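Local coordinates for protein toll-like receptor 6, Variable lymphocyte receptor B (Mus musculus, PDB 3A79) that probably recognises microbial diacylated lipopeptides as a partner of Toll-like receptor 2, through a leucine-rich-repeat ectodomain fused here to part of a hagfish lymphocyte receptor, at residues B[263-274]-B[323-333]. Numbering follows the deposited sequence.
Sequences WKCSVKLFQFFW and ALYSVFAEMNI
Helix 263-273 and helix 323-329 run side by side and almost parallel, their axes 8° apart and 11.6 Å distant at closest approach. Trp263, at one end of the contact, is a knob seated among Ala323, Leu324, Val327 and Phe328. Its CG lies anti to the backbone N (chi1 -176°), which carries the indole across to the second helix. Leu324 CD1 sits over one face of the six-membered ring, 3.6 Å from its centroid, a CH-pi contact. Val267 CG2, from the same helix as the indole, lies against the opposite face, toward its rim. At the ring edge, Trp263 NE1 gives a weak hydrogen bond to Ala323 O (3.3 Å). Phe328 meets both Trp263 and Phe270 obliquely, and the three rings form an aromatic cluster. Met331 extends beyond CG and lays CE over one face of the Phe270 ring, a CH-pi contact. Its CE also reaches Trp274 CH2 at 3.6 Å, with the sulfur obliquely beside that indole. At the far end, Trp274 NE1 donates to Asn332 OD1 (2.9 Å, 160° at the hydrogen). Indole and amide are nearly coplanar, and the oxygen lies in the ring plane. A phenylalanine in place of Trp274 would probably leave Asn332 OD1 without this donor and reduce the contact with Met331. Leu307 of strand 306-314 lies against Phe270, Met331 and Ile333. The contact lies in the Toll-like receptor 6 part and joins two neighbouring helices, and the loop residues that follow them, on the outer side of the leucine-rich-repeat solenoid. It is buried and mostly apolar, and each indole N-H has an acceptor, weak at Trp263 and firmer at Trp274.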
loop_
_atom_site.group_PDB
_atom_site.type_symbol
_atom_site.label_atom_id
_atom_site.label_comp_id
_atom_site.label_asym_id
_atom_site.label_seq_id
_atom_site.Cartn_x
_atom_site.Cartn_y
_atom_site.Cartn_z
ATOM N N TRP B 263 2.229 -15.184 23.517
ATOM C CA TRP B 263 3.442 -15.328 22.732
ATOM C C TRP B 263 4.386 -16.313 23.426
ATOM O O TRP B 263 4.913 -17.222 22.778
ATOM C CB TRP B 263 4.130 -13.982 22.445
ATOM C CG TRP B 263 5.326 -14.153 21.545
ATOM C CD1 TRP B 263 6.628 -13.821 21.820
ATOM C CD2 TRP B 263 5.332 -14.757 20.245
ATOM N NE1 TRP B 263 7.436 -14.169 20.767
ATOM C CE2 TRP B 263 6.666 -14.738 19.783
ATOM C CE3 TRP B 263 4.339 -15.315 19.425
ATOM C CZ2 TRP B 263 7.031 -15.243 18.533
ATOM C CZ3 TRP B 263 4.705 -15.820 18.182
ATOM C CH2 TRP B 263 6.039 -15.775 17.748
ATOM N N LYS B 264 4.591 -16.136 24.734
ATOM C CA LYS B 264 5.398 -17.072 25.535
ATOM C C LYS B 264 5.027 -18.519 25.213
ATOM O O LYS B 264 5.898 -19.373 25.009
ATOM C CB LYS B 264 5.204 -16.806 27.037
ATOM C CG LYS B 264 6.142 -17.555 27.981
ATOM C CD LYS B 264 6.001 -17.028 29.418
ATOM C CE LYS B 264 7.329 -17.051 30.210
ATOM N NZ LYS B 264 7.496 -18.222 31.150
ATOM N N CYS B 265 3.722 -18.777 25.155
ATOM C CA CYS B 265 3.219 -20.121 24.939
ATOM C C CYS B 265 3.409 -20.570 23.495
ATOM O O CYS B 265 3.500 -21.762 23.215
ATOM C CB CYS B 265 1.745 -20.226 25.362
ATOM S SG CYS B 265 1.087 -21.929 25.346
ATOM N N SER B 266 3.457 -19.621 22.572
ATOM C CA SER B 266 3.636 -19.973 21.172
ATOM C C SER B 266 5.066 -20.423 20.928
ATOM O O SER B 266 5.310 -21.421 20.247
ATOM C CB SER B 266 3.246 -18.811 20.260
ATOM O OG SER B 266 1.831 -18.643 20.253
ATOM N N VAL B 267 6.008 -19.693 21.514
ATOM C CA VAL B 267 7.419 -20.048 21.459
ATOM C C VAL B 267 7.687 -21.397 22.159
ATOM O O VAL B 267 8.587 -22.151 21.776
ATOM C CB VAL B 267 8.274 -18.917 22.058
ATOM C CG1 VAL B 267 9.750 -19.185 21.830
ATOM C CG2 VAL B 267 7.883 -17.604 21.424
ATOM N N LYS B 268 6.889 -21.704 23.174
ATOM C CA LYS B 268 6.913 -23.031 23.773
ATOM C C LYS B 268 6.350 -24.094 22.815
ATOM O O LYS B 268 6.979 -25.115 22.564
ATOM C CB LYS B 268 6.141 -23.034 25.092
ATOM C CG LYS B 268 6.826 -22.249 26.177
ATOM C CD LYS B 268 6.083 -22.325 27.498
ATOM C CE LYS B 268 6.930 -21.745 28.625
ATOM N NZ LYS B 268 6.167 -21.590 29.893
ATOM N N LEU B 269 5.163 -23.846 22.282
ATOM C CA LEU B 269 4.564 -24.745 21.311
ATOM C C LEU B 269 5.541 -25.140 20.201
ATOM O O LEU B 269 5.692 -26.321 19.906
ATOM C CB LEU B 269 3.293 -24.124 20.727
ATOM C CG LEU B 269 2.013 -24.260 21.553
ATOM C CD1 LEU B 269 0.885 -24.459 20.600
ATOM C CD2 LEU B 269 2.097 -25.467 22.450
ATOM N N PHE B 270 6.202 -24.160 19.584
ATOM C CA PHE B 270 7.214 -24.454 18.565
ATOM C C PHE B 270 8.303 -25.368 19.121
ATOM O O PHE B 270 8.617 -26.391 18.521
ATOM C CB PHE B 270 7.858 -23.177 17.997
ATOM C CG PHE B 270 6.901 -22.295 17.244
ATOM C CD1 PHE B 270 6.807 -20.937 17.536
ATOM C CD2 PHE B 270 6.091 -22.815 16.257
ATOM C CE1 PHE B 270 5.913 -20.115 16.859
ATOM C CE2 PHE B 270 5.189 -21.992 15.571
ATOM C CZ PHE B 270 5.103 -20.644 15.877
ATOM N N GLN B 271 8.873 -24.993 20.264
ATOM C CA GLN B 271 9.974 -25.748 20.877
ATOM C C GLN B 271 9.574 -27.183 21.207
ATOM O O GLN B 271 10.387 -28.099 21.114
ATOM C CB GLN B 271 10.464 -25.064 22.155
ATOM C CG GLN B 271 11.121 -23.726 21.946
ATOM C CD GLN B 271 12.546 -23.856 21.477
ATOM O OE1 GLN B 271 13.445 -24.130 22.268
ATOM N NE2 GLN B 271 12.766 -23.644 20.182
ATOM N N PHE B 272 8.320 -27.361 21.614
ATOM C CA PHE B 272 7.776 -28.675 21.931
ATOM C C PHE B 272 7.794 -29.574 20.706
ATOM O O PHE B 272 8.015 -30.781 20.801
ATOM C CB PHE B 272 6.342 -28.533 22.453
ATOM C CG PHE B 272 5.566 -29.817 22.457
ATOM C CD1 PHE B 272 5.617 -30.673 23.554
ATOM C CD2 PHE B 272 4.788 -30.174 21.366
ATOM C CE1 PHE B 272 4.909 -31.859 23.564
ATOM C CE2 PHE B 272 4.077 -31.362 21.367
ATOM C CZ PHE B 272 4.136 -32.206 22.468
ATOM N N PHE B 273 7.567 -28.971 19.551
ATOM C CA PHE B 273 7.444 -29.714 18.318
ATOM C C PHE B 273 8.793 -30.059 17.714
ATOM O O PHE B 273 8.944 -31.084 17.059
ATOM C CB PHE B 273 6.627 -28.916 17.308
ATOM C CG PHE B 273 5.147 -29.027 17.503
ATOM C CD1 PHE B 273 4.386 -27.907 17.789
ATOM C CD2 PHE B 273 4.514 -30.247 17.390
ATOM C CE1 PHE B 273 3.020 -28.003 17.962
ATOM C CE2 PHE B 273 3.153 -30.347 17.569
ATOM C CZ PHE B 273 2.407 -29.224 17.856
ATOM N N TRP B 274 9.774 -29.199 17.937
ATOM C CA TRP B 274 11.020 -29.268 17.183
ATOM C C TRP B 274 11.732 -30.634 17.287
ATOM O O TRP B 274 12.211 -31.181 16.286
ATOM C CB TRP B 274 11.935 -28.108 17.593
ATOM C CG TRP B 274 12.449 -27.310 16.431
ATOM C CD1 TRP B 274 13.708 -27.332 15.915
ATOM C CD2 TRP B 274 11.712 -26.373 15.646
ATOM N NE1 TRP B 274 13.800 -26.471 14.855
ATOM C CE2 TRP B 274 12.588 -25.869 14.668
ATOM C CE3 TRP B 274 10.395 -25.913 15.671
ATOM C CZ2 TRP B 274 12.191 -24.929 13.726
ATOM C CZ3 TRP B 274 10.003 -24.979 14.739
ATOM C CH2 TRP B 274 10.896 -24.498 13.777
ATOM N N ALA B 323 11.760 -9.517 19.141
ATOM C CA ALA B 323 11.286 -10.591 20.017
ATOM C C ALA B 323 10.314 -11.526 19.329
ATOM O O ALA B 323 10.211 -12.701 19.688
ATOM C CB ALA B 323 10.651 -10.010 21.270
ATOM N N LEU B 324 9.598 -10.990 18.348
ATOM C CA LEU B 324 8.607 -11.747 17.605
ATOM C C LEU B 324 9.211 -12.299 16.318
ATOM O O LEU B 324 9.127 -13.495 16.077
ATOM C CB LEU B 324 7.374 -10.878 17.316
ATOM C CG LEU B 324 6.369 -11.335 16.246
ATOM C CD1 LEU B 324 5.509 -12.488 16.731
ATOM C CD2 LEU B 324 5.493 -10.185 15.834
ATOM N N TYR B 325 9.833 -11.448 15.503
ATOM C CA TYR B 325 10.298 -11.889 14.180
ATOM C C TYR B 325 11.502 -12.843 14.206
ATOM O O TYR B 325 11.667 -13.681 13.313
ATOM C CB TYR B 325 10.585 -10.709 13.236
ATOM C CG TYR B 325 9.382 -9.844 12.920
ATOM C CD1 TYR B 325 9.493 -8.461 12.874
ATOM C CD2 TYR B 325 8.138 -10.406 12.674
ATOM C CE1 TYR B 325 8.405 -7.663 12.594
ATOM C CE2 TYR B 325 7.038 -9.612 12.390
ATOM C CZ TYR B 325 7.179 -8.238 12.353
ATOM O OH TYR B 325 6.091 -7.432 12.083
ATOM N N SER B 326 12.350 -12.730 15.217
ATOM C CA SER B 326 13.541 -13.573 15.243
ATOM C C SER B 326 13.176 -15.046 15.485
ATOM O O SER B 326 13.794 -15.951 14.926
ATOM C CB SER B 326 14.540 -13.059 16.270
ATOM O OG SER B 326 13.942 -13.062 17.549
ATOM N N VAL B 327 12.155 -15.271 16.307
ATOM C CA VAL B 327 11.625 -16.609 16.560
ATOM C C VAL B 327 11.345 -17.395 15.274
ATOM O O VAL B 327 11.438 -18.620 15.266
ATOM C CB VAL B 327 10.351 -16.525 17.416
ATOM C CG1 VAL B 327 9.567 -17.825 17.374
ATOM C CG2 VAL B 327 10.712 -16.137 18.841
ATOM N N PHE B 328 11.005 -16.692 14.194
ATOM C CA PHE B 328 10.836 -17.320 12.881
ATOM C C PHE B 328 12.102 -17.234 12.035
ATOM O O PHE B 328 12.460 -18.180 11.351
ATOM C CB PHE B 328 9.691 -16.677 12.095
ATOM C CG PHE B 328 8.374 -16.739 12.784
ATOM C CD1 PHE B 328 7.859 -15.620 13.416
ATOM C CD2 PHE B 328 7.647 -17.914 12.805
ATOM C CE1 PHE B 328 6.642 -15.675 14.061
ATOM C CE2 PHE B 328 6.427 -17.971 13.449
ATOM C CZ PHE B 328 5.926 -16.849 14.080
ATOM N N ALA B 329 12.769 -16.087 12.061
ATOM C CA ALA B 329 13.893 -15.873 11.163
ATOM C C ALA B 329 14.995 -16.897 11.404
ATOM O O ALA B 329 15.573 -17.437 10.455
ATOM C CB ALA B 329 14.416 -14.465 11.308
ATOM N N GLU B 330 15.258 -17.176 12.679
ATOM C CA GLU B 330 16.289 -18.136 13.079
ATOM C C GLU B 330 15.835 -19.603 13.027
ATOM O O GLU B 330 16.434 -20.447 13.686
ATOM C CB GLU B 330 16.799 -17.840 14.501
ATOM C CG GLU B 330 17.005 -16.369 14.852
ATOM C CD GLU B 330 17.793 -16.195 16.148
ATOM O OE1 GLU B 330 17.455 -15.305 16.969
ATOM O OE2 GLU B 330 18.760 -16.959 16.342
ATOM N N MET B 331 14.785 -19.913 12.271
ATOM C CA MET B 331 14.321 -21.300 12.161
ATOM C C MET B 331 15.141 -22.053 11.131
ATOM O O MET B 331 15.500 -21.496 10.089
ATOM C CB MET B 331 12.832 -21.387 11.801
ATOM C CG MET B 331 11.892 -21.033 12.937
ATOM S SD MET B 331 10.143 -21.166 12.513
ATOM C CE MET B 331 9.476 -21.245 14.173
ATOM N N ASN B 332 15.437 -23.316 11.431
ATOM C CA ASN B 332 16.276 -24.139 10.564
ATOM C C ASN B 332 15.497 -25.190 9.782
ATOM O O ASN B 332 15.860 -26.368 9.760
ATOM C CB ASN B 332 17.418 -24.788 11.348
ATOM C CG ASN B 332 16.925 -25.731 12.432
ATOM O OD1 ASN B 332 15.774 -25.654 12.862
ATOM N ND2 ASN B 332 17.804 -26.626 12.888
ATOM N N ILE B 333 14.432 -24.739 9.131
ATOM C CA ILE B 333 13.629 -25.593 8.276
ATOM C C ILE B 333 13.795 -25.138 6.825
ATOM O O ILE B 333 14.391 -24.098 6.574
ATOM C CB ILE B 333 12.165 -25.527 8.701
ATOM C CG1 ILE B 333 11.680 -24.076 8.679
ATOM C CG2 ILE B 333 12.003 -26.116 10.093
ATOM C CD1 ILE B 333 10.516 -23.803 9.610
#